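Local coordinates for protein Zn-dependent hydrolase, glyoxylase (Echinicola vietnamensis, PDB 6T5K) that probably hydrolyses the ring amide of beta-lactam antibiotics, as a zinc-dependent class B enzyme of the metallo-beta-lactamase superfamily, at residues Glu144-Val149 against Ala153-Tyr158; Arg217-Gly222 against Lys229-Tyr234; Lys22-Ser27 against Leu83-Glu88; Thr39-Ser44 against Gly224-Lys229. All coordinates share one frame; numbering follows the deposited sequence.

How the interactions relate
The four contacts belong to the alpha-beta/beta-alpha sandwich of a metallo-beta-lactamase. Interaction 1 is a hairpin at one edge of the five-stranded sheet, and interaction 2 uses the strand at its other edge. The V156 side chain of interaction 1 is about 10 Å from that of H100, a ligand of the first zinc. Interactions 3 and 4 reach the eight-stranded sheet, and touch where V24 CG2 meets Y40 CD2 at 4.0 Å. Interactions 2 and 4 are neighbours, with centres about 9 Å apart. They share K229, and V219 N lies 2.7 Å from G227 O. Both flank H223, a ligand of the second zinc, whereas interaction 3 lies away from the metal site.

Interaction 1 (Glu144-Val149 against Ala153-Tyr158); sequences ELTLKV and AVFVHY. With EDO (1,2-ethanediol), chain E; EDO (1,2-ethanediol), chain C.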
# COMPACT_ATOMS: atom_id res chain seq x y z
N GLU A 144 9.86 -9.52 8.09
CA GLU A 144 8.53 -9.95 7.67
C GLU A 144 7.57 -10.03 8.84
O GLU A 144 7.79 -10.78 9.79
CB GLU A 144 8.52 -11.28 6.90
CG GLU A 144 7.05 -11.74 6.53
CD GLU A 144 6.95 -12.85 5.49
OE1 GLU A 144 7.19 -12.59 4.29
OE2 GLU A 144 6.60 -14.00 5.84
N LEU A 145 6.41 -9.42 8.66
CA LEU A 145 5.36 -9.29 9.64
C LEU A 145 4.15 -10.05 9.11
O LEU A 145 3.79 -9.92 7.92
CB LEU A 145 5.00 -7.83 9.79
CG LEU A 145 3.81 -7.47 10.66
CD1 LEU A 145 4.12 -7.75 12.11
CD2 LEU A 145 3.40 -6.01 10.46
N THR A 146 3.53 -10.85 9.97
CA THR A 146 2.29 -11.54 9.66
C THR A 146 1.16 -10.83 10.39
O THR A 146 1.24 -10.62 11.60
CB THR A 146 2.35 -12.99 10.10
OG1 THR A 146 3.46 -13.65 9.47
CG2 THR A 146 1.09 -13.69 9.72
N LEU A 147 0.12 -10.46 9.65
CA LEU A 147 -1.05 -9.82 10.22
C LEU A 147 -2.28 -10.66 9.91
O LEU A 147 -2.61 -10.88 8.74
CB LEU A 147 -1.23 -8.41 9.69
CG LEU A 147 -0.17 -7.42 10.13
CD1 LEU A 147 -0.34 -6.12 9.36
CD2 LEU A 147 -0.21 -7.16 11.62
N LYS A 148 -2.95 -11.10 10.96
CA LYS A 148 -4.16 -11.89 10.82
C LYS A 148 -5.28 -11.03 10.25
O LYS A 148 -5.50 -9.88 10.66
CB LYS A 148 -4.55 -12.44 12.19
CG LYS A 148 -5.75 -13.34 12.21
CD LYS A 148 -6.06 -13.84 13.62
CE LYS A 148 -7.26 -14.77 13.68
NZ LYS A 148 -6.96 -16.07 12.95
N VAL A 149 -6.01 -11.63 9.31
CA VAL A 149 -7.21 -11.05 8.71
C VAL A 149 -8.24 -12.17 8.72
O VAL A 149 -8.24 -13.03 7.83
CB VAL A 149 -6.99 -10.53 7.29
CG1 VAL A 149 -8.27 -9.85 6.82
CG2 VAL A 149 -5.79 -9.58 7.20
N ALA A 153 -4.24 -14.44 6.43
CA ALA A 153 -3.26 -13.46 6.85
C ALA A 153 -2.75 -12.69 5.65
O ALA A 153 -2.81 -13.17 4.51
CB ALA A 153 -2.06 -14.13 7.54
N VAL A 154 -2.21 -11.51 5.91
CA VAL A 154 -1.46 -10.73 4.94
C VAL A 154 -0.08 -10.56 5.53
O VAL A 154 0.10 -10.51 6.75
CB VAL A 154 -2.17 -9.38 4.63
CG1 VAL A 154 -2.25 -8.49 5.90
CG2 VAL A 154 -1.52 -8.70 3.41
N PHE A 155 0.91 -10.45 4.65
CA PHE A 155 2.32 -10.43 5.01
C PHE A 155 2.95 -9.13 4.56
O PHE A 155 2.65 -8.63 3.47
CB PHE A 155 3.01 -11.64 4.36
CG PHE A 155 2.44 -12.94 4.85
CD1 PHE A 155 2.93 -13.55 5.98
CD2 PHE A 155 1.30 -13.47 4.25
CE1 PHE A 155 2.36 -14.70 6.48
CE2 PHE A 155 0.71 -14.60 4.74
CZ PHE A 155 1.25 -15.24 5.84
N VAL A 156 3.79 -8.56 5.40
CA VAL A 156 4.49 -7.33 5.07
C VAL A 156 5.96 -7.69 5.05
O VAL A 156 6.43 -8.39 5.95
CB VAL A 156 4.20 -6.22 6.09
CG1 VAL A 156 4.54 -4.88 5.46
CG2 VAL A 156 2.76 -6.26 6.58
N HIS A 157 6.67 -7.28 3.99
CA HIS A 157 8.01 -7.79 3.78
C HIS A 157 8.91 -6.72 3.21
O HIS A 157 8.51 -6.01 2.29
CB HIS A 157 7.96 -8.99 2.84
CG HIS A 157 9.18 -9.87 2.86
ND1 HIS A 157 9.11 -11.19 3.22
CD2 HIS A 157 10.46 -9.63 2.52
CE1 HIS A 157 10.31 -11.74 3.10
NE2 HIS A 157 11.15 -10.81 2.69
N TYR A 158 10.11 -6.60 3.79
CA TYR A 158 11.16 -5.73 3.27
C TYR A 158 12.09 -6.52 2.36
O TYR A 158 12.69 -7.52 2.78
CB TYR A 158 11.95 -5.12 4.44
CG TYR A 158 12.99 -4.15 4.01
CD1 TYR A 158 12.63 -2.91 3.46
CD2 TYR A 158 14.35 -4.45 4.15
CE1 TYR A 158 13.58 -2.00 3.06
CE2 TYR A 158 15.32 -3.54 3.75
CZ TYR A 158 14.92 -2.32 3.22
OH TYR A 158 15.87 -1.44 2.84
C1 EDO E . -3.64 -8.20 13.13
O1 EDO E . -4.83 -8.95 13.02
C2 EDO E . -2.74 -8.88 14.17
O2 EDO E . -2.15 -10.07 13.61
C1 EDO C . 5.05 -16.35 3.95
O1 EDO C . 6.39 -15.90 4.15
C2 EDO C . 4.34 -15.54 2.87
O2 EDO C . 5.13 -15.48 1.67
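Strands 144-149 and 153-157 run antiparallel as a hairpin, their axes 4.6 Å apart at 161°. L145 pairs with V156, and L147 with V154, each through two backbone hydrogen bonds. Between them lies the non-hydrogen-bonded pair T146 and F155.

E144, T146, F155 and H157 share one face of the hairpin. E144 has two conformers. In the one described, H157 ND1 donates to E144 OE1 at 2.6 Å, and the bond is nearly straight at 166°. The carboxylate oxygen lies in the ring plane of the histidine but is met on its anti side, with the donor tilted out of the carboxylate plane. E144 CG is anti to the backbone N (chi1 177°), which carries the extended chain past V156 O to the imidazole edge. In the same conformer, E144 OE2 accepts a bond from a 1,2-ethanediol, probably left from crystallisation. Carbon C2 of that molecule sits over the centre of the F155 ring. T146 lies alongside the ring, with OG1 3.4 Å from F155 CE1.

The opposite face is apolar. L145 CD2 meets V156 CG2 at 3.9 Å, and L147 CD1 approaches V156 CG2 at 4.2 Å.

V154 and V156 also pack on F70 of strand 66-70, and L147 and V156 on V97 of strand 92-98. L145 and L147 reach Y120 of strand 119-122. Strand 169-172 continues the sheet beyond F155 and H157.

Interaction 2 (Arg217-Gly222 against Lys229-Tyr234); sequences RLVIPG and KTLLHY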
# COMPACT_ATOMS: atom_id res chain seq x y z
N ARG A 217 -1.06 -12.84 -9.35
CA ARG A 217 -2.08 -12.54 -10.34
C ARG A 217 -2.42 -11.08 -10.43
O ARG A 217 -2.86 -10.63 -11.49
CB ARG A 217 -3.37 -13.32 -10.04
CG ARG A 217 -3.12 -14.80 -10.08
CD ARG A 217 -4.35 -15.60 -10.31
NE ARG A 217 -5.17 -15.67 -9.12
CZ ARG A 217 -4.99 -16.54 -8.12
NH1 ARG A 217 -3.99 -17.40 -8.15
NH2 ARG A 217 -5.81 -16.54 -7.08
N LEU A 218 -2.25 -10.34 -9.34
CA LEU A 218 -2.62 -8.93 -9.30
C LEU A 218 -1.55 -8.18 -8.54
O LEU A 218 -1.16 -8.59 -7.45
CB LEU A 218 -3.99 -8.73 -8.63
CG LEU A 218 -4.54 -7.29 -8.51
CD1 LEU A 218 -4.95 -6.75 -9.84
CD2 LEU A 218 -5.70 -7.32 -7.54
N VAL A 219 -1.09 -7.07 -9.13
CA VAL A 219 -0.08 -6.20 -8.54
C VAL A 219 -0.66 -4.79 -8.52
O VAL A 219 -1.07 -4.27 -9.56
CB VAL A 219 1.23 -6.24 -9.35
CG1 VAL A 219 2.25 -5.25 -8.81
CG2 VAL A 219 1.81 -7.64 -9.33
N ILE A 220 -0.66 -4.17 -7.34
CA ILE A 220 -1.23 -2.85 -7.10
C ILE A 220 -0.07 -1.88 -6.87
O ILE A 220 0.66 -2.03 -5.88
CB ILE A 220 -2.18 -2.82 -5.91
CG1 ILE A 220 -3.33 -3.82 -6.06
CG2 ILE A 220 -2.68 -1.38 -5.66
CD1 ILE A 220 -3.94 -4.16 -4.71
N PRO A 221 0.16 -0.92 -7.75
CA PRO A 221 1.23 0.06 -7.56
C PRO A 221 0.75 1.17 -6.65
O PRO A 221 -0.44 1.30 -6.37
CB PRO A 221 1.44 0.61 -8.98
CG PRO A 221 0.03 0.58 -9.56
CD PRO A 221 -0.62 -0.65 -8.98
N GLY A 222 1.69 2.00 -6.20
CA GLY A 222 1.35 3.10 -5.34
C GLY A 222 0.59 4.20 -6.02
O GLY A 222 -0.12 4.96 -5.34
N LYS A 229 1.57 -9.43 -13.13
CA LYS A 229 3.01 -9.49 -12.92
C LYS A 229 3.76 -8.55 -13.86
O LYS A 229 4.89 -8.16 -13.55
CB LYS A 229 3.54 -10.91 -13.15
CG LYS A 229 3.51 -11.82 -11.98
CD LYS A 229 4.07 -13.20 -12.34
CE LYS A 229 3.08 -14.10 -13.01
NZ LYS A 229 2.84 -13.89 -14.45
N THR A 230 3.15 -8.16 -14.98
CA THR A 230 3.76 -7.18 -15.88
C THR A 230 4.34 -6.00 -15.11
O THR A 230 5.40 -5.48 -15.46
CB THR A 230 2.69 -6.67 -16.85
OG1 THR A 230 2.21 -7.75 -17.65
CG2 THR A 230 3.23 -5.61 -17.76
N LEU A 231 3.63 -5.52 -14.09
CA LEU A 231 4.08 -4.31 -13.40
C LEU A 231 5.44 -4.50 -12.76
O LEU A 231 6.24 -3.55 -12.70
CB LEU A 231 3.09 -3.88 -12.33
CG LEU A 231 1.96 -2.98 -12.83
CD1 LEU A 231 1.11 -3.73 -13.84
CD2 LEU A 231 1.06 -2.51 -11.72
N LEU A 232 5.72 -5.70 -12.25
CA LEU A 232 7.02 -5.97 -11.64
C LEU A 232 8.11 -5.93 -12.69
O LEU A 232 9.15 -5.32 -12.47
CB LEU A 232 7.03 -7.33 -10.96
CG LEU A 232 6.03 -7.50 -9.82
CD1 LEU A 232 6.21 -8.90 -9.15
CD2 LEU A 232 6.12 -6.39 -8.76
N HIS A 233 7.87 -6.57 -13.82
CA HIS A 233 8.86 -6.58 -14.90
C HIS A 233 9.05 -5.20 -15.48
O HIS A 233 10.18 -4.79 -15.77
CB HIS A 233 8.42 -7.58 -15.94
CG HIS A 233 8.30 -8.97 -15.41
ND1 HIS A 233 7.34 -9.86 -15.85
CD2 HIS A 233 8.99 -9.61 -14.44
CE1 HIS A 233 7.48 -11.00 -15.20
NE2 HIS A 233 8.46 -10.86 -14.32
N TYR A 234 7.95 -4.47 -15.68
CA TYR A 234 8.04 -3.10 -16.16
C TYR A 234 8.88 -2.24 -15.22
O TYR A 234 9.73 -1.47 -15.67
CB TYR A 234 6.63 -2.50 -16.27
CG TYR A 234 6.75 -1.06 -16.69
CD1 TYR A 234 7.06 -0.74 -18.00
CD2 TYR A 234 6.59 -0.03 -15.78
CE1 TYR A 234 7.22 0.59 -18.38
CE2 TYR A 234 6.77 1.29 -16.14
CZ TYR A 234 7.09 1.59 -17.43
OH TYR A 234 7.25 2.91 -17.80
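Strand 218-221 and the N-terminal part of helix 230-239 have short-segment axes 8.7 Å apart at closest, with their directions 53° apart. No hydrogen bond joins the two segments, and the contact is buried and apolar.

V219 and L231 carry most of it. V219 CG1 is anti to the backbone N (chi1 176°) and points between two leucines. It meets L231 CB at 3.9 Å and L232 CD2 at 4.0 Å. The V219 and L231 side chains run antiparallel, alongside each other. L231 CD2 lies over the strand backbone, 3.5 Å from V219 O. The same methyl lies 3.7 Å from P221 CD and also touches CG of the proline ring. The L232 side chain crosses that of V219 at a slant, and continues to L178 of strand 177-181 and I209 of helix 201-212.

P221 O accepts a hydrogen bond from N57 ND2. H223, which follows this strand segment, binds the second zinc, and the P221 side chain is about 9 Å from a zinc ion. This is the C-terminal strand-loop-helix unit of the metallo-beta-lactamase fold, in which the loop after the strand delivers a histidine to the metal site.

Interaction 3 (Lys22-Ser27 against Leu83-Glu88); sequences KEVYSS and LSFLEE
An aromatic contact near the surface joins edge strand 22-26 to helix 76-88. V24 and Y25 meet F85 of the helix without any hydrogen bond between the two segments.

F85 is the one helix residue in 83-88 that touches the strand. Its CG is anti to the backbone N (chi1 172°), and the ring extends from the helix to the strand. Y25 CB lies over one face of this ring, 4.2 Å from its centroid and 13° off the normal, as a CH-pi contact. The Y25 and F85 side chains pass in opposing senses. Y25 CD2 approaches F85 CD1 at 3.7 Å. The rings are inclined to each other at 54°, with centroids 5.5 Å apart.

V24 and Y25 form a classic beta bulge opposite I32 of strand 30-34. The bulge turns two consecutive side chains toward the helix, where a regular strand would alternate them. The V24 side chain lies roughly perpendicular to that of F85, and its CG2 touches F85 CZ at 3.9 Å. The carbonyl oxygen V24 O is 3.6 Å from F85 CE1, oblique to the ring.

I32 also packs against F85, so the aromatic ring spans two adjacent strands of the eight-stranded sheet. The hydroxyl Y25 OH is hydrogen-bonded to E81 OE1, one turn before F85 in the helix. S27 OG is bonded to the same E81 oxygen.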
# COMPACT_ATOMS: atom_id res chain seq x y z
N LYS A 22 -15.40 -4.38 -8.95
CA LYS A 22 -16.65 -3.73 -8.58
C LYS A 22 -16.32 -2.54 -7.68
O LYS A 22 -15.60 -2.69 -6.69
CB LYS A 22 -17.57 -4.72 -7.86
CG LYS A 22 -18.84 -4.11 -7.31
N GLU A 23 -16.84 -1.38 -8.04
CA GLU A 23 -16.73 -0.22 -7.17
C GLU A 23 -17.67 -0.42 -5.99
O GLU A 23 -18.87 -0.68 -6.18
CB GLU A 23 -17.11 1.03 -7.94
CG GLU A 23 -16.88 2.31 -7.20
CD GLU A 23 -17.18 3.52 -8.07
OE1 GLU A 23 -18.26 4.11 -7.91
OE2 GLU A 23 -16.32 3.85 -8.92
N VAL A 24 -17.14 -0.30 -4.77
CA VAL A 24 -17.93 -0.46 -3.55
C VAL A 24 -18.10 0.84 -2.78
O VAL A 24 -18.94 0.90 -1.87
CB VAL A 24 -17.35 -1.57 -2.65
CG1 VAL A 24 -17.40 -2.91 -3.37
CG2 VAL A 24 -15.90 -1.24 -2.25
N TYR A 25 -17.33 1.88 -3.11
CA TYR A 25 -17.50 3.19 -2.49
C TYR A 25 -16.98 4.24 -3.45
O TYR A 25 -15.95 4.04 -4.10
CB TYR A 25 -16.71 3.28 -1.18
CG TYR A 25 -16.85 4.62 -0.49
CD1 TYR A 25 -15.99 5.67 -0.77
CD2 TYR A 25 -17.86 4.83 0.44
CE1 TYR A 25 -16.12 6.89 -0.13
CE2 TYR A 25 -18.00 6.05 1.08
CZ TYR A 25 -17.12 7.08 0.78
OH TYR A 25 -17.24 8.29 1.41
N SER A 26 -17.67 5.37 -3.51
CA SER A 26 -17.23 6.46 -4.37
C SER A 26 -17.70 7.78 -3.78
O SER A 26 -18.90 7.95 -3.53
CB SER A 26 -17.80 6.28 -5.78
OG SER A 26 -17.40 7.31 -6.65
N SER A 27 -16.77 8.69 -3.54
CA SER A 27 -17.10 10.06 -3.20
C SER A 27 -16.17 10.98 -3.98
O SER A 27 -15.35 10.52 -4.78
CB SER A 27 -16.88 10.32 -1.71
OG SER A 27 -15.49 10.54 -1.46
N LEU A 83 -12.37 4.92 6.97
CA LEU A 83 -12.72 4.19 8.17
C LEU A 83 -14.23 4.18 8.37
O LEU A 83 -14.78 3.20 8.86
CB LEU A 83 -11.98 4.78 9.37
CG LEU A 83 -10.51 4.37 9.37
CD1 LEU A 83 -9.65 5.25 10.22
CD2 LEU A 83 -10.43 2.95 9.86
N SER A 84 -14.90 5.28 8.01
CA SER A 84 -16.36 5.31 8.08
C SER A 84 -16.97 4.23 7.21
O SER A 84 -17.93 3.56 7.61
CB SER A 84 -16.86 6.69 7.67
OG SER A 84 -18.27 6.79 7.81
N PHE A 85 -16.42 4.02 6.01
CA PHE A 85 -16.95 2.97 5.15
C PHE A 85 -16.75 1.60 5.79
O PHE A 85 -17.66 0.77 5.81
CB PHE A 85 -16.25 3.02 3.81
CG PHE A 85 -16.59 1.86 2.94
CD1 PHE A 85 -17.87 1.71 2.44
CD2 PHE A 85 -15.65 0.90 2.65
CE1 PHE A 85 -18.20 0.64 1.63
CE2 PHE A 85 -15.97 -0.19 1.83
CZ PHE A 85 -17.25 -0.30 1.31
N LEU A 86 -15.55 1.34 6.30
CA LEU A 86 -15.29 0.05 6.93
C LEU A 86 -16.23 -0.18 8.10
O LEU A 86 -16.71 -1.30 8.31
CB LEU A 86 -13.83 -0.04 7.37
CG LEU A 86 -12.86 0.07 6.20
CD1 LEU A 86 -11.42 0.09 6.66
CD2 LEU A 86 -13.08 -1.11 5.23
N GLU A 87 -16.50 0.89 8.86
CA GLU A 87 -17.44 0.80 9.97
C GLU A 87 -18.86 0.56 9.48
O GLU A 87 -19.57 -0.26 10.07
CB GLU A 87 -17.34 2.06 10.83
CG GLU A 87 -15.95 2.19 11.54
CD GLU A 87 -15.72 3.50 12.27
OE1 GLU A 87 -16.58 4.42 12.19
OE2 GLU A 87 -14.66 3.61 12.95
N GLU A 88 -19.29 1.21 8.39
CA GLU A 88 -20.64 0.93 7.92
C GLU A 88 -20.78 -0.50 7.47
O GLU A 88 -21.88 -1.08 7.56
CB GLU A 88 -21.08 1.87 6.81
CG GLU A 88 -20.91 3.31 7.10

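Interaction 4 (Thr39-Ser44 against Gly224-Lys229); sequences TYVHVS and GNWGDK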
# COMPACT_ATOMS: atom_id res chain seq x y z
N THR A 39 -9.54 -8.58 -1.76
CA THR A 39 -8.74 -7.37 -1.75
C THR A 39 -9.39 -6.25 -2.54
O THR A 39 -10.17 -6.47 -3.48
CB THR A 39 -7.26 -7.55 -2.20
OG1 THR A 39 -7.16 -7.61 -3.63
CG2 THR A 39 -6.66 -8.78 -1.56
N TYR A 40 -9.08 -5.04 -2.10
CA TYR A 40 -9.68 -3.82 -2.58
C TYR A 40 -8.59 -2.77 -2.72
O TYR A 40 -7.60 -2.77 -1.97
CB TYR A 40 -10.68 -3.28 -1.55
CG TYR A 40 -11.80 -4.22 -1.19
CD1 TYR A 40 -11.55 -5.41 -0.49
CD2 TYR A 40 -13.10 -3.97 -1.60
CE1 TYR A 40 -12.57 -6.29 -0.20
CE2 TYR A 40 -14.14 -4.82 -1.28
CZ TYR A 40 -13.85 -6.00 -0.60
OH TYR A 40 -14.87 -6.88 -0.28
N VAL A 41 -8.75 -1.87 -3.68
CA VAL A 41 -7.87 -0.72 -3.80
C VAL A 41 -8.62 0.51 -3.30
O VAL A 41 -9.78 0.73 -3.69
CB VAL A 41 -7.39 -0.53 -5.25
CG1 VAL A 41 -6.47 0.66 -5.34
CG2 VAL A 41 -6.71 -1.79 -5.76
N HIS A 42 -8.01 1.27 -2.40
CA HIS A 42 -8.54 2.58 -2.05
C HIS A 42 -7.74 3.64 -2.79
O HIS A 42 -6.51 3.60 -2.81
CB HIS A 42 -8.64 2.81 -0.55
CG HIS A 42 -7.35 2.88 0.20
ND1 HIS A 42 -6.63 4.05 0.33
CD2 HIS A 42 -6.76 1.99 1.04
CE1 HIS A 42 -5.64 3.86 1.18
NE2 HIS A 42 -5.68 2.60 1.59
N VAL A 43 -8.44 4.60 -3.39
CA VAL A 43 -7.83 5.60 -4.27
C VAL A 43 -8.20 6.97 -3.74
O VAL A 43 -9.39 7.28 -3.61
CB VAL A 43 -8.27 5.44 -5.73
CG1 VAL A 43 -7.52 6.43 -6.61
CG2 VAL A 43 -8.03 4.03 -6.23
N SER A 44 -7.19 7.78 -3.46
CA SER A 44 -7.36 9.18 -3.07
C SER A 44 -6.47 10.04 -3.96
O SER A 44 -5.63 9.54 -4.71
CB SER A 44 -7.02 9.37 -1.59
OG SER A 44 -5.75 8.83 -1.26
N GLY A 224 -1.55 4.96 -10.00
CA GLY A 224 -1.92 4.48 -11.32
C GLY A 224 -2.67 3.17 -11.29
O GLY A 224 -3.06 2.66 -10.25
N ASN A 225 -2.83 2.61 -12.49
CA ASN A 225 -3.61 1.40 -12.66
C ASN A 225 -2.89 0.17 -12.12
O ASN A 225 -1.69 -0.01 -12.32
CB ASN A 225 -3.95 1.18 -14.14
CG ASN A 225 -4.93 2.20 -14.68
OD1 ASN A 225 -5.80 2.68 -13.97
ND2 ASN A 225 -4.80 2.55 -15.95
N TRP A 226 -3.65 -0.70 -11.45
CA TRP A 226 -3.13 -2.00 -11.11
C TRP A 226 -3.19 -2.92 -12.33
O TRP A 226 -3.88 -2.67 -13.32
CB TRP A 226 -3.93 -2.56 -9.94
CG TRP A 226 -5.41 -2.42 -10.09
CD1 TRP A 226 -6.26 -3.35 -10.60
CD2 TRP A 226 -6.23 -1.31 -9.69
NE1 TRP A 226 -7.54 -2.89 -10.57
CE2 TRP A 226 -7.54 -1.62 -10.03
CE3 TRP A 226 -5.96 -0.06 -9.12
CZ2 TRP A 226 -8.60 -0.76 -9.77
CZ3 TRP A 226 -6.99 0.80 -8.89
CH2 TRP A 226 -8.29 0.45 -9.20
N GLY A 227 -2.51 -4.03 -12.20
CA GLY A 227 -2.38 -4.96 -13.30
C GLY A 227 -1.88 -6.29 -12.76
O GLY A 227 -2.17 -6.66 -11.62
N ASP A 228 -1.15 -7.03 -13.59
CA ASP A 228 -0.62 -8.34 -13.25
C ASP A 228 0.89 -8.27 -13.06
O ASP A 228 1.45 -7.19 -12.82
CB ASP A 228 -1.10 -9.35 -14.29
CG ASP A 228 -0.73 -8.97 -15.70
OD1 ASP A 228 0.48 -8.78 -15.93
OD2 ASP A 228 -1.66 -8.81 -16.56
N LYS A 229 1.57 -9.43 -13.13
CA LYS A 229 3.01 -9.49 -12.92
C LYS A 229 3.76 -8.55 -13.86
O LYS A 229 4.89 -8.16 -13.55
CB LYS A 229 3.54 -10.91 -13.15
CG LYS A 229 3.51 -11.82 -11.98
CD LYS A 229 4.07 -13.20 -12.34
CE LYS A 229 3.08 -14.10 -13.01
NZ LYS A 229 2.84 -13.89 -14.45
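V41 of strand 39-48 packs against the six-membered ring of W226, which lies in the loop between strand 218-221 and helix 230-239. The V41 and W226 side chains point at each other. V41 CG2 sits over one ring face, 4.0 Å from the centroid and 15° off its normal, as a CH-pi contact. It is displaced from the ring centre. The other methyl, V41 CG1, touches W226 CZ3 at 3.6 Å. V43 is two residues along the strand, on the same side. Its CG2 meets the ring edge near the ring plane, 4.3 Å from W226 CZ3.

The indole is reached through a first torsion that sets W226 CG between its own backbone N and carbonyl carbon (chi1 46°). Its polar end is held outside this contact, where W226 NE1 is hydrogen-bonded to E21 OE2. L218, I220 and P221 of strand 218-221 also pack on the indole, and V35 touches both V41 and W226.

Farther out, the loop backbone is tied at two points. G224 O accepts a bond from N57 ND2, and G227 pairs with V219 through the backbone. D228 OD1 is bonded to T230 OG1, and the D228 side chain caps a backbone N in the turn that leads into the next helix.

The tryptophan thus bridges the two sheets of the metallo-beta-lactamase sandwich, just after a zinc ligand; the side chain of V43 is about 8 Å from that of H223.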